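Local coordinates for galactose-binding-like protein (PDB 7M1B) that probably binds sugar as a SusE-like protein of a gut Bacteroides, and may have a degradative capacity, at residues Gly287-Trp292 with Phe357-Thr362. Residues are numbered along the deposited sequence; the frame is centred on the assembly and turned at random.
Sequences GAIKEW and FKILST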
ATOM      1  N   GLY A 287     -15.861  12.456  -8.655  1.00 16.63           N
ATOM      2  CA  GLY A 287     -15.637  11.283  -7.831  1.00 15.82           C
ATOM      3  C   GLY A 287     -14.181  10.816  -7.841  1.00 15.35           C
ATOM      4  O   GLY A 287     -13.883   9.934  -7.043  1.00 16.78           O
ATOM      5  N   ALA A 288     -13.341  11.412  -8.700  1.00 17.33           N
ATOM      6  CA  ALA A 288     -11.969  10.996  -8.701  1.00 16.68           C
ATOM      7  C   ALA A 288     -11.315  11.345  -7.343  1.00 15.88           C
ATOM      8  O   ALA A 288     -11.308  12.518  -6.909  1.00 19.55           O
ATOM      9  CB  ALA A 288     -11.248  11.711  -9.824  1.00 16.98           C
ATOM     10  N   ILE A 289     -10.753  10.323  -6.663  1.00 16.32           N
ATOM     11  CA  ILE A 289     -10.110  10.569  -5.370  1.00 15.92           C
ATOM     12  C   ILE A 289      -8.739  11.212  -5.482  1.00 18.03           C
ATOM     13  O   ILE A 289      -7.966  10.964  -6.416  1.00 18.20           O
ATOM     14  CB  ILE A 289     -10.090   9.222  -4.595  1.00 16.85           C
ATOM     15  CG1 ILE A 289      -9.181   8.189  -5.299  1.00 16.74           C
ATOM     16  CG2 ILE A 289     -11.541   8.771  -4.369  1.00 17.76           C
ATOM     17  CD1 ILE A 289      -9.044   6.836  -4.487  1.00 20.69           C
ATOM     18  N   LYS A 290      -8.383  11.992  -4.457  1.00 18.41           N
ATOM     19  CA  LYS A 290      -7.136  12.776  -4.495  1.00 19.08           C
ATOM     20  C   LYS A 290      -6.145  12.242  -3.464  1.00 19.71           C
ATOM     21  O   LYS A 290      -5.114  11.697  -3.884  1.00 19.85           O
ATOM     22  CB  LYS A 290      -7.401  14.272  -4.358  1.00 20.19           C
ATOM     23  CG  LYS A 290      -6.120  15.156  -4.222  1.00 20.07           C
ATOM     24  CD  LYS A 290      -6.471  16.638  -4.195  1.00 24.31           C
ATOM     25  CE  LYS A 290      -5.256  17.522  -3.854  1.00 29.92           C
ATOM     26  NZ  LYS A 290      -5.653  18.893  -3.513  1.00 41.58           N
ATOM     27  N   GLU A 291      -6.436  12.358  -2.168  1.00 18.36           N
ATOM     28  CA  GLU A 291      -5.613  11.724  -1.155  1.00 18.58           C
ATOM     29  C   GLU A 291      -6.413  10.685  -0.390  1.00 15.76           C
ATOM     30  O   GLU A 291      -7.587  10.866  -0.051  1.00 18.80           O
ATOM     31  CB  GLU A 291      -5.065  12.748  -0.163  1.00 19.95           C
ATOM     32  CG  GLU A 291      -4.025  13.649  -0.800  1.00 22.96           C
ATOM     33  CD  GLU A 291      -3.304  14.479   0.270  1.00 28.86           C
ATOM     34  OE1 GLU A 291      -2.667  13.883   1.198  1.00 40.66           O
ATOM     35  OE2 GLU A 291      -3.354  15.708   0.193  1.00 30.72           O
ATOM     36  N   TRP A 292      -5.738   9.589  -0.057  1.00 18.21           N
ATOM     37  CA  TRP A 292      -6.375   8.566   0.756  1.00 17.16           C
ATOM     38  C   TRP A 292      -5.286   7.734   1.450  1.00 16.04           C
ATOM     39  O   TRP A 292      -4.087   7.815   1.133  1.00 18.92           O
ATOM     40  CB  TRP A 292      -7.256   7.671  -0.155  1.00 15.75           C
ATOM     41  CG  TRP A 292      -6.520   6.777  -1.138  1.00 17.59           C
ATOM     42  CD1 TRP A 292      -6.215   5.435  -1.010  1.00 16.85           C
ATOM     43  CD2 TRP A 292      -6.125   7.161  -2.478  1.00 15.93           C
ATOM     44  NE1 TRP A 292      -5.553   5.015  -2.142  1.00 19.94           N
ATOM     45  CE2 TRP A 292      -5.521   6.023  -3.090  1.00 17.23           C
ATOM     46  CE3 TRP A 292      -6.177   8.363  -3.210  1.00 17.61           C
ATOM     47  CZ2 TRP A 292      -5.003   6.050  -4.396  1.00 20.07           C
ATOM     48  CZ3 TRP A 292      -5.648   8.395  -4.496  1.00 19.57           C
ATOM     49  CH2 TRP A 292      -5.096   7.237  -5.101  1.00 19.98           C
ATOM     50  N   PHE A 357     -10.106   1.546   1.744  1.00 16.42           N
ATOM     51  CA  PHE A 357      -9.644   2.841   1.271  1.00 15.69           C
ATOM     52  C   PHE A 357     -10.338   3.906   2.100  1.00 15.41           C
ATOM     53  O   PHE A 357     -11.544   3.981   2.154  1.00 19.11           O
ATOM     54  CB  PHE A 357     -10.008   3.017  -0.213  1.00 17.97           C
ATOM     55  CG  PHE A 357      -8.996   2.423  -1.156  1.00 16.71           C
ATOM     56  CD1 PHE A 357      -8.618   1.100  -1.011  1.00 20.12           C
ATOM     57  CD2 PHE A 357      -8.566   3.111  -2.275  1.00 16.79           C
ATOM     58  CE1 PHE A 357      -7.660   0.541  -1.868  1.00 19.17           C
ATOM     59  CE2 PHE A 357      -7.584   2.588  -3.124  1.00 19.12           C
ATOM     60  CZ  PHE A 357      -7.179   1.279  -2.933  1.00 18.74           C
ATOM     61  N   LYS A 358      -9.503   4.636   2.897  1.00 18.88           N
ATOM     62  CA  LYS A 358      -9.993   5.752   3.676  1.00 18.54           C
ATOM     63  C   LYS A 358      -9.736   7.007   2.861  1.00 20.28           C
ATOM     64  O   LYS A 358      -8.576   7.441   2.692  1.00 17.76           O
ATOM     65  CB  LYS A 358      -9.241   5.802   5.017  1.00 19.69           C
ATOM     66  CG  LYS A 358      -9.757   6.892   5.962  1.00 21.99           C
ATOM     67  CD  LYS A 358      -8.924   6.902   7.303  1.00 27.62           C
ATOM     68  CE  LYS A 358      -9.683   7.650   8.527  1.00 52.41           C
ATOM     69  NZ  LYS A 358      -8.924   7.471   9.860  1.00 72.67           N
ATOM     70  N   ILE A 359     -10.822   7.568   2.321  1.00 19.66           N
ATOM     71  CA  ILE A 359     -10.689   8.667   1.372  1.00 17.15           C
ATOM     72  C   ILE A 359     -10.639   9.959   2.193  1.00 18.27           C
ATOM     73  O   ILE A 359     -11.607  10.251   2.915  1.00 18.39           O
ATOM     74  CB  ILE A 359     -11.851   8.679   0.355  1.00 16.73           C
ATOM     75  CG1 ILE A 359     -12.060   7.328  -0.356  1.00 21.73           C
ATOM     76  CG2 ILE A 359     -11.647   9.843  -0.642  1.00 18.45           C
ATOM     77  CD1 ILE A 359     -10.824   6.867  -1.069  1.00 22.27           C
ATOM     78  N   LEU A 360      -9.582  10.751   2.003  1.00 18.72           N
ATOM     79  CA  LEU A 360      -9.423  12.018   2.720  1.00 19.74           C
ATOM     80  C   LEU A 360      -9.968  13.184   1.880  1.00 21.26           C
ATOM     81  O   LEU A 360     -10.550  14.150   2.409  1.00 20.88           O
ATOM     82  CB  LEU A 360      -7.929  12.208   3.018  1.00 20.14           C
ATOM     83  CG  LEU A 360      -7.186  11.064   3.736  1.00 22.12           C
ATOM     84  CD1 LEU A 360      -5.744  11.463   4.019  1.00 28.79           C
ATOM     85  CD2 LEU A 360      -7.858  10.691   5.028  1.00 25.66           C
ATOM     86  N   SER A 361      -9.786  13.105   0.549  1.00 19.61           N
ATOM     87  CA  SER A 361     -10.095  14.241  -0.332  1.00 17.27           C
ATOM     88  C   SER A 361     -10.443  13.728  -1.744  1.00 19.39           C
ATOM     89  O   SER A 361      -9.869  12.682  -2.119  1.00 19.21           O
ATOM     90  CB  SER A 361      -8.955  15.299  -0.280  1.00 20.56           C
ATOM     91  OG  SER A 361      -7.782  14.729  -0.884  1.00 20.44           O
ATOM     92  N   THR A 362     -11.084  14.607  -2.538  1.00 17.50           N
ATOM     93  CA  THR A 362     -11.307  14.335  -3.952  1.00 17.92           C
ATOM     94  C   THR A 362     -10.727  15.475  -4.792  1.00 18.08           C
ATOM     95  O   THR A 362     -10.455  16.565  -4.236  1.00 20.92           O
ATOM     96  CB  THR A 362     -12.797  14.178  -4.245  1.00 18.45           C
ATOM     97  OG1 THR A 362     -13.404  15.389  -3.756  1.00 18.43           O
ATOM     98  CG2 THR A 362     -13.407  12.970  -3.547  1.00 17.95           C
TER
HETATM   99  O   HOH W   1      -5.899  16.592  -0.608  1.00 28.06           O
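Trp292 and Phe357 lie side by side, their side chains pointing the same way. The five-membered ring of Trp292 and the Phe357 ring are nearly parallel, with planes at 15°, but slid apart so that they barely overlap; Trp292 NE1 comes 3.3 Å from Phe357 CE2. The indole reaches this place because its CG sits between the backbone N and the carbonyl carbon (chi1 69°). Ile289 CD1 rests over one indole face toward the rim, and Ile359 CD1 packs between them, 3.8 Å from Trp292 CB and 3.9 Å from Ile289 CD1, the two isoleucines crossing at about a right angle. With alanine at Phe357, the ring that lies alongside Trp292 CD1 and NE1 is gone, which would probably open a gap there and leave the indole freer to shift.

Next to this cluster the strands form a classic beta bulge: Lys290 and Glu291 both face Ser361. Lys290 N donates to Ser361 O at 2.9 Å, while Glu291 N turns to the hydroxyl, with Ser361 OG 3.0 Å away and the bond bent to 141°. A water then joins Ser361 OG to Glu291 OE2. Glu291 O accepts two bonds, from Leu360 N at 2.9 Å and from Ser361 N. Past the corner at Glu291, Trp292 pairs with Ile359 as an antiparallel non-hydrogen-bonded pair.

The contact lies in the galactose-binding-domain-like part of the chain, within its large antiparallel sheet. Strand 352-362 runs between strands 292-297 and 256-274; from the latter Phe258 meets the Phe357 ring and Phe271 packs on Trp292, while Phe343 of strand 341-344 meets the indole edge-to-face.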